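Side-chain contacts in UDP-N-acetylglucosamine 3-dehydrogenase (Acidithiobacillus ferrooxidans, PDB 7BVJ), which catalyses the NAD(+)-dependent oxidation of the glucosamine 3-position of UDP-N-acetylglucosamine to a ketone, a step toward the 2,3-diamino sugar of some lipid A: residues M4-I9 with D275-I280; A23-L28 with A271-F276; A56-V61 with A77-Q82. All coordinates share one frame; numbering follows the deposited sequence.

Contact 1 (M4-I9 with D275-I280); sequences MRTGVI and DFLNAI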
ATOM      1  N   MET A   4     -13.227  19.256   6.807  1.00 29.89           N
ATOM      2  CA  MET A   4     -12.846  19.071   5.420  1.00 26.78           C
ATOM      3  C   MET A   4     -14.010  18.438   4.668  1.00 29.76           C
ATOM      4  O   MET A   4     -14.651  17.514   5.180  1.00 24.27           O
ATOM      5  CB  MET A   4     -11.608  18.184   5.328  1.00 29.26           C
ATOM      6  CG  MET A   4     -11.123  17.969   3.932  1.00 30.50           C
ATOM      7  SD  MET A   4      -9.780  19.088   3.596  1.00 42.62           S
ATOM      8  CE  MET A   4      -8.456  18.091   4.248  1.00 30.66           C
ATOM      9  N   ARG A   5     -14.272  18.931   3.455  1.00 22.73           N
ATOM     10  CA  ARG A   5     -15.273  18.326   2.582  1.00 23.98           C
ATOM     11  C   ARG A   5     -14.622  17.199   1.781  1.00 17.98           C
ATOM     12  O   ARG A   5     -13.683  17.433   1.002  1.00 14.75           O
ATOM     13  CB  ARG A   5     -15.890  19.369   1.653  1.00 22.02           C
ATOM     14  CG  ARG A   5     -16.806  20.346   2.364  1.00 27.84           C
ATOM     15  CD  ARG A   5     -17.175  21.471   1.423  1.00 29.62           C
ATOM     16  NE  ARG A   5     -15.999  22.075   0.807  1.00 24.98           N
ATOM     17  CZ  ARG A   5     -15.955  22.508  -0.449  1.00 32.11           C
ATOM     18  NH1 ARG A   5     -17.025  22.391  -1.228  1.00 32.98           N
ATOM     19  NH2 ARG A   5     -14.845  23.050  -0.929  1.00 34.92           N
ATOM     20  N   THR A   6     -15.130  15.980   1.970  1.00 18.53           N
ATOM     21  CA  THR A   6     -14.490  14.781   1.452  1.00 17.58           C
ATOM     22  C   THR A   6     -15.469  13.957   0.622  1.00 20.18           C
ATOM     23  O   THR A   6     -16.692  14.050   0.765  1.00 18.48           O
ATOM     24  CB  THR A   6     -13.920  13.917   2.584  1.00 18.93           C
ATOM     25  OG1 THR A   6     -14.974  13.542   3.484  1.00 21.10           O
ATOM     26  CG2 THR A   6     -12.835  14.673   3.350  1.00 18.42           C
ATOM     27  N   GLY A   7     -14.896  13.151  -0.276  1.00 22.70           N
ATOM     28  CA  GLY A   7     -15.669  12.245  -1.102  1.00 18.11           C
ATOM     29  C   GLY A   7     -14.861  11.018  -1.484  1.00 20.05           C
ATOM     30  O   GLY A   7     -13.643  10.958  -1.298  1.00 19.90           O
ATOM     31  N   VAL A   8     -15.566  10.023  -2.011  1.00 17.44           N
ATOM     32  CA  VAL A   8     -14.944   8.814  -2.535  1.00 19.45           C
ATOM     33  C   VAL A   8     -15.463   8.582  -3.943  1.00 19.40           C
ATOM     34  O   VAL A   8     -16.673   8.619  -4.184  1.00 22.93           O
ATOM     35  CB  VAL A   8     -15.199   7.578  -1.648  1.00 21.17           C
ATOM     36  CG1 VAL A   8     -14.506   6.349  -2.236  1.00 18.15           C
ATOM     37  CG2 VAL A   8     -14.688   7.813  -0.218  1.00 21.94           C
ATOM     38  N   ILE A   9     -14.544   8.370  -4.871  1.00 23.52           N
ATOM     39  CA  ILE A   9     -14.840   8.034  -6.256  1.00 24.16           C
ATOM     40  C   ILE A   9     -14.530   6.555  -6.415  1.00 22.24           C
ATOM     41  O   ILE A   9     -13.360   6.152  -6.369  1.00 25.38           O
ATOM     42  CB  ILE A   9     -14.013   8.882  -7.227  1.00 23.61           C
ATOM     43  CG1 ILE A   9     -14.338  10.371  -7.025  1.00 16.99           C
ATOM     44  CG2 ILE A   9     -14.200   8.370  -8.671  1.00 21.46           C
ATOM     45  CD1 ILE A   9     -13.377  11.314  -7.728  1.00 16.88           C
ATOM     46  N   ASP A 275      -4.124  10.744   8.183  1.00 23.13           N
ATOM     47  CA  ASP A 275      -2.840  11.302   7.782  1.00 22.83           C
ATOM     48  C   ASP A 275      -2.973  12.138   6.505  1.00 22.57           C
ATOM     49  O   ASP A 275      -2.444  13.253   6.423  1.00 21.91           O
ATOM     50  CB  ASP A 275      -1.828  10.172   7.622  1.00 18.93           C
ATOM     51  CG  ASP A 275      -0.458  10.670   7.276  1.00 26.58           C
ATOM     52  OD1 ASP A 275      -0.249  10.994   6.092  1.00 29.13           O
ATOM     53  OD2 ASP A 275       0.417  10.739   8.175  1.00 35.21           O
ATOM     54  N   PHE A 276      -3.684  11.611   5.499  1.00 23.37           N
ATOM     55  CA  PHE A 276      -3.930  12.350   4.255  1.00 23.79           C
ATOM     56  C   PHE A 276      -4.579  13.713   4.537  1.00 18.99           C
ATOM     57  O   PHE A 276      -4.131  14.765   4.034  1.00 16.83           O
ATOM     58  CB  PHE A 276      -4.787  11.447   3.336  1.00 21.09           C
ATOM     59  CG  PHE A 276      -5.400  12.127   2.117  1.00 18.93           C
ATOM     60  CD1 PHE A 276      -4.623  12.831   1.204  1.00 22.10           C
ATOM     61  CD2 PHE A 276      -6.758  11.985   1.856  1.00 17.39           C
ATOM     62  CE1 PHE A 276      -5.205  13.419   0.067  1.00 22.18           C
ATOM     63  CE2 PHE A 276      -7.352  12.582   0.738  1.00 21.32           C
ATOM     64  CZ  PHE A 276      -6.568  13.299  -0.166  1.00 17.19           C
ATOM     65  N   LEU A 277      -5.614  13.720   5.377  1.00 16.13           N
ATOM     66  CA  LEU A 277      -6.334  14.970   5.637  1.00 23.83           C
ATOM     67  C   LEU A 277      -5.494  15.941   6.485  1.00 23.67           C
ATOM     68  O   LEU A 277      -5.544  17.166   6.283  1.00 20.67           O
ATOM     69  CB  LEU A 277      -7.676  14.665   6.306  1.00 21.73           C
ATOM     70  CG  LEU A 277      -8.690  13.833   5.505  1.00 21.89           C
ATOM     71  CD1 LEU A 277     -10.000  13.646   6.283  1.00 20.91           C
ATOM     72  CD2 LEU A 277      -8.949  14.469   4.150  1.00 19.29           C
ATOM     73  N   ASN A 278      -4.704  15.416   7.419  1.00 20.90           N
ATOM     74  CA  ASN A 278      -3.793  16.275   8.171  1.00 28.55           C
ATOM     75  C   ASN A 278      -2.742  16.873   7.258  1.00 27.43           C
ATOM     76  O   ASN A 278      -2.358  18.029   7.430  1.00 26.04           O
ATOM     77  CB  ASN A 278      -3.137  15.500   9.309  1.00 21.05           C
ATOM     78  CG  ASN A 278      -4.111  15.160  10.400  1.00 25.68           C
ATOM     79  OD1 ASN A 278      -5.099  15.868  10.602  1.00 25.85           O
ATOM     80  ND2 ASN A 278      -3.857  14.072  11.105  1.00 27.41           N
ATOM     81  N   ALA A 279      -2.279  16.111   6.271  1.00 27.88           N
ATOM     82  CA  ALA A 279      -1.294  16.660   5.348  1.00 25.44           C
ATOM     83  C   ALA A 279      -1.871  17.839   4.587  1.00 27.35           C
ATOM     84  O   ALA A 279      -1.193  18.855   4.384  1.00 25.36           O
ATOM     85  CB  ALA A 279      -0.820  15.580   4.383  1.00 23.19           C
ATOM     86  N   ILE A 280      -3.126  17.719   4.149  1.00 24.27           N
ATOM     87  CA  ILE A 280      -3.756  18.855   3.472  1.00 25.78           C
ATOM     88  C   ILE A 280      -3.829  20.049   4.412  1.00 23.04           C
ATOM     89  O   ILE A 280      -3.431  21.167   4.057  1.00 23.39           O
ATOM     90  CB  ILE A 280      -5.156  18.492   2.946  1.00 21.80           C
ATOM     91  CG1 ILE A 280      -5.063  17.487   1.802  1.00 19.84           C
ATOM     92  CG2 ILE A 280      -5.893  19.767   2.512  1.00 22.30           C
ATOM     93  CD1 ILE A 280      -6.338  16.642   1.600  1.00 19.11           C
TER

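Contact 2 (A23-L28 with A271-F276); sequences AAISQL and AEIEDF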
ATOM      1  N   ALA A  23     -16.653   9.453   6.639  1.00 27.70           N
ATOM      2  CA  ALA A  23     -17.862   9.863   7.348  1.00 32.40           C
ATOM      3  C   ALA A  23     -17.616   9.981   8.844  1.00 35.09           C
ATOM      4  O   ALA A  23     -18.217  10.839   9.508  1.00 22.50           O
ATOM      5  CB  ALA A  23     -18.997   8.875   7.083  1.00 28.69           C
ATOM      6  N   ALA A  24     -16.736   9.136   9.390  1.00 27.89           N
ATOM      7  CA  ALA A  24     -16.460   9.235  10.817  1.00 32.39           C
ATOM      8  C   ALA A  24     -15.561  10.421  11.176  1.00 29.83           C
ATOM      9  O   ALA A  24     -15.684  10.964  12.279  1.00 30.50           O
ATOM     10  CB  ALA A  24     -15.830   7.938  11.328  1.00 30.70           C
ATOM     11  N   ILE A  25     -14.647  10.845  10.304  1.00 31.45           N
ATOM     12  CA  ILE A  25     -13.634  11.808  10.734  1.00 23.98           C
ATOM     13  C   ILE A  25     -13.666  13.132   9.981  1.00 29.33           C
ATOM     14  O   ILE A  25     -12.782  13.968  10.195  1.00 28.55           O
ATOM     15  CB  ILE A  25     -12.224  11.201  10.647  1.00 29.49           C
ATOM     16  CG1 ILE A  25     -11.785  11.131   9.185  1.00 28.11           C
ATOM     17  CG2 ILE A  25     -12.197   9.848  11.327  1.00 29.40           C
ATOM     18  CD1 ILE A  25     -10.451  10.490   9.033  1.00 37.19           C
ATOM     19  N   SER A  26     -14.636  13.356   9.105  1.00 35.20           N
ATOM     20  CA  SER A  26     -14.671  14.572   8.291  1.00 25.90           C
ATOM     21  C   SER A  26     -16.111  14.797   7.862  1.00 23.73           C
ATOM     22  O   SER A  26     -17.027  14.125   8.347  1.00 22.15           O
ATOM     23  CB  SER A  26     -13.726  14.473   7.083  1.00 24.82           C
ATOM     24  OG  SER A  26     -14.176  13.505   6.121  1.00 22.47           O
ATOM     25  N   GLN A  27     -16.306  15.737   6.936  1.00 24.10           N
ATOM     26  CA  GLN A  27     -17.635  16.085   6.426  1.00 25.08           C
ATOM     27  C   GLN A  27     -17.789  15.418   5.059  1.00 24.90           C
ATOM     28  O   GLN A  27     -17.474  15.998   4.014  1.00 24.00           O
ATOM     29  CB  GLN A  27     -17.811  17.598   6.359  1.00 25.91           C
ATOM     30  CG  GLN A  27     -17.954  18.263   7.730  1.00 26.57           C
ATOM     31  CD  GLN A  27     -16.625  18.385   8.468  1.00 27.19           C
ATOM     32  OE1 GLN A  27     -15.692  19.019   7.981  1.00 28.09           O
ATOM     33  NE2 GLN A  27     -16.537  17.774   9.647  1.00 29.47           N
ATOM     34  N   LEU A  28     -18.245  14.173   5.077  1.00 20.07           N
ATOM     35  CA  LEU A  28     -18.408  13.401   3.846  1.00 25.36           C
ATOM     36  C   LEU A  28     -19.581  13.960   3.052  1.00 23.88           C
ATOM     37  O   LEU A  28     -20.734  13.798   3.452  1.00 22.89           O
ATOM     38  CB  LEU A  28     -18.631  11.929   4.172  1.00 22.18           C
ATOM     39  CG  LEU A  28     -18.838  10.943   3.002  1.00 26.28           C
ATOM     40  CD1 LEU A  28     -17.582  10.733   2.170  1.00 24.38           C
ATOM     41  CD2 LEU A  28     -19.365   9.594   3.496  1.00 28.39           C
ATOM     42  N   ALA A 271      -6.243   5.399   9.943  1.00 25.56           N
ATOM     43  CA  ALA A 271      -4.973   6.086  10.184  1.00 26.01           C
ATOM     44  C   ALA A 271      -4.461   6.749   8.912  1.00 20.74           C
ATOM     45  O   ALA A 271      -4.024   7.905   8.921  1.00 21.15           O
ATOM     46  CB  ALA A 271      -3.937   5.080  10.713  1.00 22.62           C
ATOM     47  N   GLU A 272      -4.507   6.016   7.807  1.00 19.72           N
ATOM     48  CA  GLU A 272      -4.019   6.520   6.530  1.00 26.94           C
ATOM     49  C   GLU A 272      -4.870   7.703   6.050  1.00 25.43           C
ATOM     50  O   GLU A 272      -4.348   8.703   5.531  1.00 24.68           O
ATOM     51  CB  GLU A 272      -4.004   5.331   5.553  1.00 24.06           C
ATOM     52  CG  GLU A 272      -3.849   5.560   4.077  1.00 29.49           C
ATOM     53  CD  GLU A 272      -3.673   4.228   3.300  1.00 30.87           C
ATOM     54  OE1 GLU A 272      -2.544   3.863   2.900  1.00 26.80           O
ATOM     55  OE2 GLU A 272      -4.676   3.520   3.110  1.00 29.53           O
ATOM     56  N   ILE A 273      -6.176   7.653   6.293  1.00 22.18           N
ATOM     57  CA  ILE A 273      -7.020   8.744   5.826  1.00 19.37           C
ATOM     58  C   ILE A 273      -6.835   9.972   6.707  1.00 22.78           C
ATOM     59  O   ILE A 273      -6.754  11.107   6.207  1.00 23.31           O
ATOM     60  CB  ILE A 273      -8.486   8.278   5.744  1.00 15.74           C
ATOM     61  CG1 ILE A 273      -8.660   7.462   4.459  1.00 20.33           C
ATOM     62  CG2 ILE A 273      -9.453   9.477   5.761  1.00 17.78           C
ATOM     63  CD1 ILE A 273     -10.002   6.755   4.333  1.00 20.51           C
ATOM     64  N   GLU A 274      -6.730   9.774   8.026  1.00 21.14           N
ATOM     65  CA  GLU A 274      -6.451  10.919   8.888  1.00 26.72           C
ATOM     66  C   GLU A 274      -5.122  11.559   8.523  1.00 23.36           C
ATOM     67  O   GLU A 274      -4.997  12.789   8.521  1.00 20.72           O
ATOM     68  CB  GLU A 274      -6.455  10.537  10.367  1.00 25.85           C
ATOM     69  CG  GLU A 274      -6.252  11.778  11.243  1.00 30.78           C
ATOM     70  CD  GLU A 274      -6.211  11.496  12.730  1.00 32.30           C
ATOM     71  OE1 GLU A 274      -6.875  10.544  13.182  1.00 41.96           O
ATOM     72  OE2 GLU A 274      -5.510  12.241  13.445  1.00 43.18           O
ATOM     73  N   ASP A 275      -4.124  10.744   8.183  1.00 23.13           N
ATOM     74  CA  ASP A 275      -2.840  11.302   7.782  1.00 22.83           C
ATOM     75  C   ASP A 275      -2.973  12.138   6.505  1.00 22.57           C
ATOM     76  O   ASP A 275      -2.444  13.253   6.423  1.00 21.91           O
ATOM     77  CB  ASP A 275      -1.828  10.172   7.622  1.00 18.93           C
ATOM     78  CG  ASP A 275      -0.458  10.670   7.276  1.00 26.58           C
ATOM     79  OD1 ASP A 275      -0.249  10.994   6.092  1.00 29.13           O
ATOM     80  OD2 ASP A 275       0.417  10.739   8.175  1.00 35.21           O
ATOM     81  N   PHE A 276      -3.684  11.611   5.499  1.00 23.37           N
ATOM     82  CA  PHE A 276      -3.930  12.350   4.255  1.00 23.79           C
ATOM     83  C   PHE A 276      -4.579  13.713   4.537  1.00 18.99           C
ATOM     84  O   PHE A 276      -4.131  14.765   4.034  1.00 16.83           O
ATOM     85  CB  PHE A 276      -4.787  11.447   3.336  1.00 21.09           C
ATOM     86  CG  PHE A 276      -5.400  12.127   2.117  1.00 18.93           C
ATOM     87  CD1 PHE A 276      -4.623  12.831   1.204  1.00 22.10           C
ATOM     88  CD2 PHE A 276      -6.758  11.985   1.856  1.00 17.39           C
ATOM     89  CE1 PHE A 276      -5.205  13.419   0.067  1.00 22.18           C
ATOM     90  CE2 PHE A 276      -7.352  12.582   0.738  1.00 21.32           C
ATOM     91  CZ  PHE A 276      -6.568  13.299  -0.166  1.00 17.19           C
TER

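Contact 3 (A56-V61 with A77-Q82); sequences ALLAEV and AEVAMQ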
ATOM      1  N   ALA A  56     -19.902  16.516 -10.263  1.00 25.07           N
ATOM      2  CA  ALA A  56     -20.726  17.117  -9.220  1.00 24.20           C
ATOM      3  C   ALA A  56     -20.224  16.744  -7.836  1.00 27.62           C
ATOM      4  O   ALA A  56     -20.333  17.540  -6.891  1.00 26.85           O
ATOM      5  CB  ALA A  56     -22.188  16.705  -9.391  1.00 26.53           C
ATOM      6  N   LEU A  57     -19.694  15.526  -7.685  1.00 28.80           N
ATOM      7  CA  LEU A  57     -18.919  15.209  -6.491  1.00 30.29           C
ATOM      8  C   LEU A  57     -17.784  16.212  -6.313  1.00 21.07           C
ATOM      9  O   LEU A  57     -17.659  16.847  -5.267  1.00 27.02           O
ATOM     10  CB  LEU A  57     -18.371  13.780  -6.572  1.00 29.30           C
ATOM     11  CG  LEU A  57     -17.615  13.280  -5.326  1.00 24.14           C
ATOM     12  CD1 LEU A  57     -17.788  11.766  -5.163  1.00 23.06           C
ATOM     13  CD2 LEU A  57     -16.156  13.626  -5.397  1.00 23.27           C
ATOM     14  N   LEU A  58     -16.941  16.362  -7.337  1.00 22.12           N
ATOM     15  CA  LEU A  58     -15.755  17.192  -7.183  1.00 26.49           C
ATOM     16  C   LEU A  58     -16.119  18.640  -6.853  1.00 29.97           C
ATOM     17  O   LEU A  58     -15.383  19.309  -6.119  1.00 23.82           O
ATOM     18  CB  LEU A  58     -14.890  17.095  -8.440  1.00 25.48           C
ATOM     19  CG  LEU A  58     -14.188  15.733  -8.552  1.00 25.51           C
ATOM     20  CD1 LEU A  58     -13.682  15.486  -9.954  1.00 23.78           C
ATOM     21  CD2 LEU A  58     -13.036  15.616  -7.524  1.00 22.07           C
ATOM     22  N   ALA A  59     -17.260  19.129  -7.353  1.00 28.51           N
ATOM     23  CA  ALA A  59     -17.679  20.499  -7.030  1.00 30.70           C
ATOM     24  C   ALA A  59     -17.946  20.706  -5.541  1.00 25.00           C
ATOM     25  O   ALA A  59     -17.855  21.839  -5.065  1.00 38.48           O
ATOM     26  CB  ALA A  59     -18.932  20.881  -7.829  1.00 21.22           C
ATOM     27  N   GLU A  60     -18.260  19.649  -4.792  1.00 26.03           N
ATOM     28  CA  GLU A  60     -18.676  19.756  -3.400  1.00 27.46           C
ATOM     29  C   GLU A  60     -17.615  19.304  -2.386  1.00 31.23           C
ATOM     30  O   GLU A  60     -17.944  19.170  -1.204  1.00 25.75           O
ATOM     31  CB  GLU A  60     -19.960  18.943  -3.168  1.00 27.73           C
ATOM     32  CG  GLU A  60     -21.163  19.342  -4.047  1.00 35.64           C
ATOM     33  CD  GLU A  60     -22.127  20.323  -3.378  1.00 41.83           C
ATOM     34  OE1 GLU A  60     -21.828  20.830  -2.273  1.00 45.59           O
ATOM     35  OE2 GLU A  60     -23.201  20.587  -3.966  1.00 51.41           O
ATOM     36  N   VAL A  61     -16.367  19.041  -2.795  1.00 24.48           N
ATOM     37  CA  VAL A  61     -15.365  18.515  -1.867  1.00 24.13           C
ATOM     38  C   VAL A  61     -14.016  19.191  -2.045  1.00 23.56           C
ATOM     39  O   VAL A  61     -13.716  19.787  -3.081  1.00 23.90           O
ATOM     40  CB  VAL A  61     -15.130  16.995  -2.006  1.00 24.93           C
ATOM     41  CG1 VAL A  61     -16.399  16.212  -1.787  1.00 26.34           C
ATOM     42  CG2 VAL A  61     -14.496  16.695  -3.365  1.00 23.43           C
ATOM     43  N   ALA A  77      -7.952  10.541 -11.512  1.00 20.79           N
ATOM     44  CA  ALA A  77      -7.123  11.482 -10.764  1.00 24.70           C
ATOM     45  C   ALA A  77      -6.868  12.739 -11.570  1.00 24.40           C
ATOM     46  O   ALA A  77      -6.797  13.839 -11.011  1.00 22.17           O
ATOM     47  CB  ALA A  77      -5.790  10.834 -10.370  1.00 19.15           C
ATOM     48  N   GLU A  78      -6.715  12.600 -12.889  1.00 20.80           N
ATOM     49  CA  GLU A  78      -6.570  13.776 -13.736  1.00 26.65           C
ATOM     50  C   GLU A  78      -7.788  14.685 -13.606  1.00 25.92           C
ATOM     51  O   GLU A  78      -7.650  15.905 -13.433  1.00 28.74           O
ATOM     52  CB  GLU A  78      -6.362  13.347 -15.188  1.00 27.17           C
ATOM     53  CG  GLU A  78      -5.713  14.398 -16.057  1.00 26.53           C
ATOM     54  CD  GLU A  78      -5.661  13.995 -17.519  1.00 36.39           C
ATOM     55  OE1 GLU A  78      -6.532  13.196 -17.967  1.00 30.40           O
ATOM     56  OE2 GLU A  78      -4.750  14.487 -18.217  1.00 36.84           O
ATOM     57  N   VAL A  79      -8.999  14.110 -13.683  1.00 24.65           N
ATOM     58  CA  VAL A  79     -10.195  14.951 -13.558  1.00 25.57           C
ATOM     59  C   VAL A  79     -10.265  15.573 -12.163  1.00 28.66           C
ATOM     60  O   VAL A  79     -10.621  16.749 -12.004  1.00 21.45           O
ATOM     61  CB  VAL A  79     -11.472  14.156 -13.891  1.00 30.29           C
ATOM     62  CG1 VAL A  79     -12.715  15.026 -13.660  1.00 27.25           C
ATOM     63  CG2 VAL A  79     -11.446  13.667 -15.343  1.00 22.00           C
ATOM     64  N   ALA A  80      -9.892  14.804 -11.135  1.00 23.36           N
ATOM     65  CA  ALA A  80     -10.011  15.298  -9.770  1.00 23.98           C
ATOM     66  C   ALA A  80      -9.021  16.426  -9.507  1.00 24.38           C
ATOM     67  O   ALA A  80      -9.369  17.427  -8.872  1.00 23.35           O
ATOM     68  CB  ALA A  80      -9.824  14.155  -8.776  1.00 18.59           C
ATOM     69  N   MET A  81      -7.805  16.318 -10.040  1.00 22.53           N
ATOM     70  CA  MET A  81      -6.829  17.380  -9.833  1.00 28.67           C
ATOM     71  C   MET A  81      -7.103  18.595 -10.701  1.00 27.70           C
ATOM     72  O   MET A  81      -6.707  19.706 -10.330  1.00 24.07           O
ATOM     73  CB  MET A  81      -5.413  16.877 -10.100  1.00 25.08           C
ATOM     74  CG  MET A  81      -4.865  15.999  -8.999  1.00 30.79           C
ATOM     75  SD  MET A  81      -3.329  15.198  -9.489  1.00 36.98           S
ATOM     76  CE  MET A  81      -3.011  14.247  -8.027  1.00 32.40           C
ATOM     77  N   GLN A  82      -7.728  18.411 -11.869  1.00 26.79           N
ATOM     78  CA  GLN A  82      -8.097  19.570 -12.676  1.00 26.40           C
ATOM     79  C   GLN A  82      -9.090  20.454 -11.937  1.00 29.14           C
ATOM     80  O   GLN A  82      -9.139  21.666 -12.169  1.00 30.53           O
ATOM     81  CB  GLN A  82      -8.689  19.126 -14.015  1.00 27.69           C
ATOM     82  CG  GLN A  82      -8.898  20.276 -14.975  1.00 32.97           C
ATOM     83  CD  GLN A  82      -7.647  21.125 -15.121  1.00 40.26           C
ATOM     84  OE1 GLN A  82      -6.575  20.609 -15.437  1.00 42.32           O
ATOM     85  NE2 GLN A  82      -7.775  22.431 -14.884  1.00 37.09           N
TER

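Contact 1 (M4-I9 with D275-I280)
With CG trans to its backbone N (chi1 -179°) and bends at chi2 and at chi3 (86°), M4 swings its terminal methyl across to L277 and I280 of helix 268-282. CE makes the closest approaches of M4. M4 CE lies 3.5 Å from I280 CG2 and packs against CB and both branch ends of the isoleucine. Its other partner is L277, with M4 CE 3.7 Å from L277 CD2. The sulfur stands further back, M4 SD being 4.1 Å from I280 CG2. T6, two residues on and inside strand 5-9, adds a second methyl: T6 CG2 meets L277 CD2 at 4.0 Å, the two side chains running nearly perpendicular. The hydroxyl of T6 serves another purpose, as OG1 hydrogen-bonds to S26 OG. Within the helix, I280 CD1 lies 3.7 Å above one face of the F276 ring, offset toward its rim. Helix 268-282 thus packs on the Rossmann sheet at the start of its first strand, away from the annotated sites, although I9 at the other end of the strand touches NAD. Methyl groups meet here without any hydrogen bond between the segments, which implies that shape and burial, not polar pairing, hold the helix against the start of the strand and the residue before it.

Contact 2 (A23-L28 with A271-F276)
I25 and I273 meet methyl to methyl, CD1 of the first lying 3.6 Å from CG2 of the second, and this pair forms the tight part of the contact. I25 closes helix 13-25, and its CG1 sits between the backbone N and the carbonyl carbon (chi1 75°). From there the chain runs straight on (chi2 -177°), extending CD1 toward helix 268-282. I273 answers with its short branch, CG2; the two side chains meet at a slant. CD1 of I25 also approaches the helix backbone, 3.9 Å from E274 N, so the methyl sits against the main chain as well as against a side chain. Helix 13-25 is the first helix of the Rossmann fold, following strand 5-9 and the GxGxxG-type turn, whose residues line the NAD pocket; its C-terminal end is what packs on helix 268-282 here. S26 then leaves helical geometry, and its OG bonds back to Y22 O while the chain turns into strand 27-32. Y22 also touches I273 and F276, and L88 of strand 86-90 lies against both, so the inner side of the contact continues into side chains on the sheet. The outer side is looser. E274 is exposed and lends mainly the root of its side chain, its CB standing 4.2 Å from I25 CD1. Beyond CB the extended glutamate chain carries its carboxylate outward, and OE2 makes a weak hydrogen bond to N278 ND2.

Contact 3 (A56-V61 with A77-Q82)
L58 reaches from helix 54-59 with its forked end spread over A80 of helix 73-82, both methyls meeting the alanine. L58 CD1 lies 3.7 Å from A80 CA. L58 CD2 lies equally far from A80 CB and nearly as close to the CA. Consistent with the small side chain of A80, the CA atoms of L58 and A80 are 6.6 Å apart, the shortest such distance between the segments. The fork is set by chi1 of -72°, which turns CG trans to the carbonyl carbon, and by chi2 of 163°, which sets CD1 trans to CA, so that both methyls meet A80. V79 flanks CD1. V79 CG1 stands 3.9 Å from L58 CD1, and the valine and leucine side chains are set at about a right angle. Between the segments, CD1 is thus shared by V79 and the A80 backbone, whereas CD2 meets A80 alone. No hydrogen bond joins the segments; the interaction is apolar throughout. Both helices belong to the Rossmann domain, and strand 63-66 links them. On its inner side L58 also touches V64 of that strand and V85 of the loop before strand 86-90, while A80 rests on C87 of strand 86-90. The helix pair accordingly packs on the parallel sheet, and helix 97-110 lies against A77, E78 and M81 of helix 73-82.

Overall arrangement
All three contacts are apolar and lack hydrogen bonds between their segments. Contacts 1 and 2 use overlapping parts of helix 268-282 that share D275 and F276; this helix comes late in the chain and returns to the N-terminal Rossmann fold. Contact 1 is buried against strand 5-9, whereas contact 2 is partly buried at the end of helix 13-25, with an exposed glutamate at its outer side. Both reach one sheet, in which strands 5-9 and 27-32 are neighbours. Contact 3 is also buried but joins helices near in sequence, nested within the long loop that contacts 1 and 2 close. It touches contact 1 through R5, T6 and V8, but not contact 2.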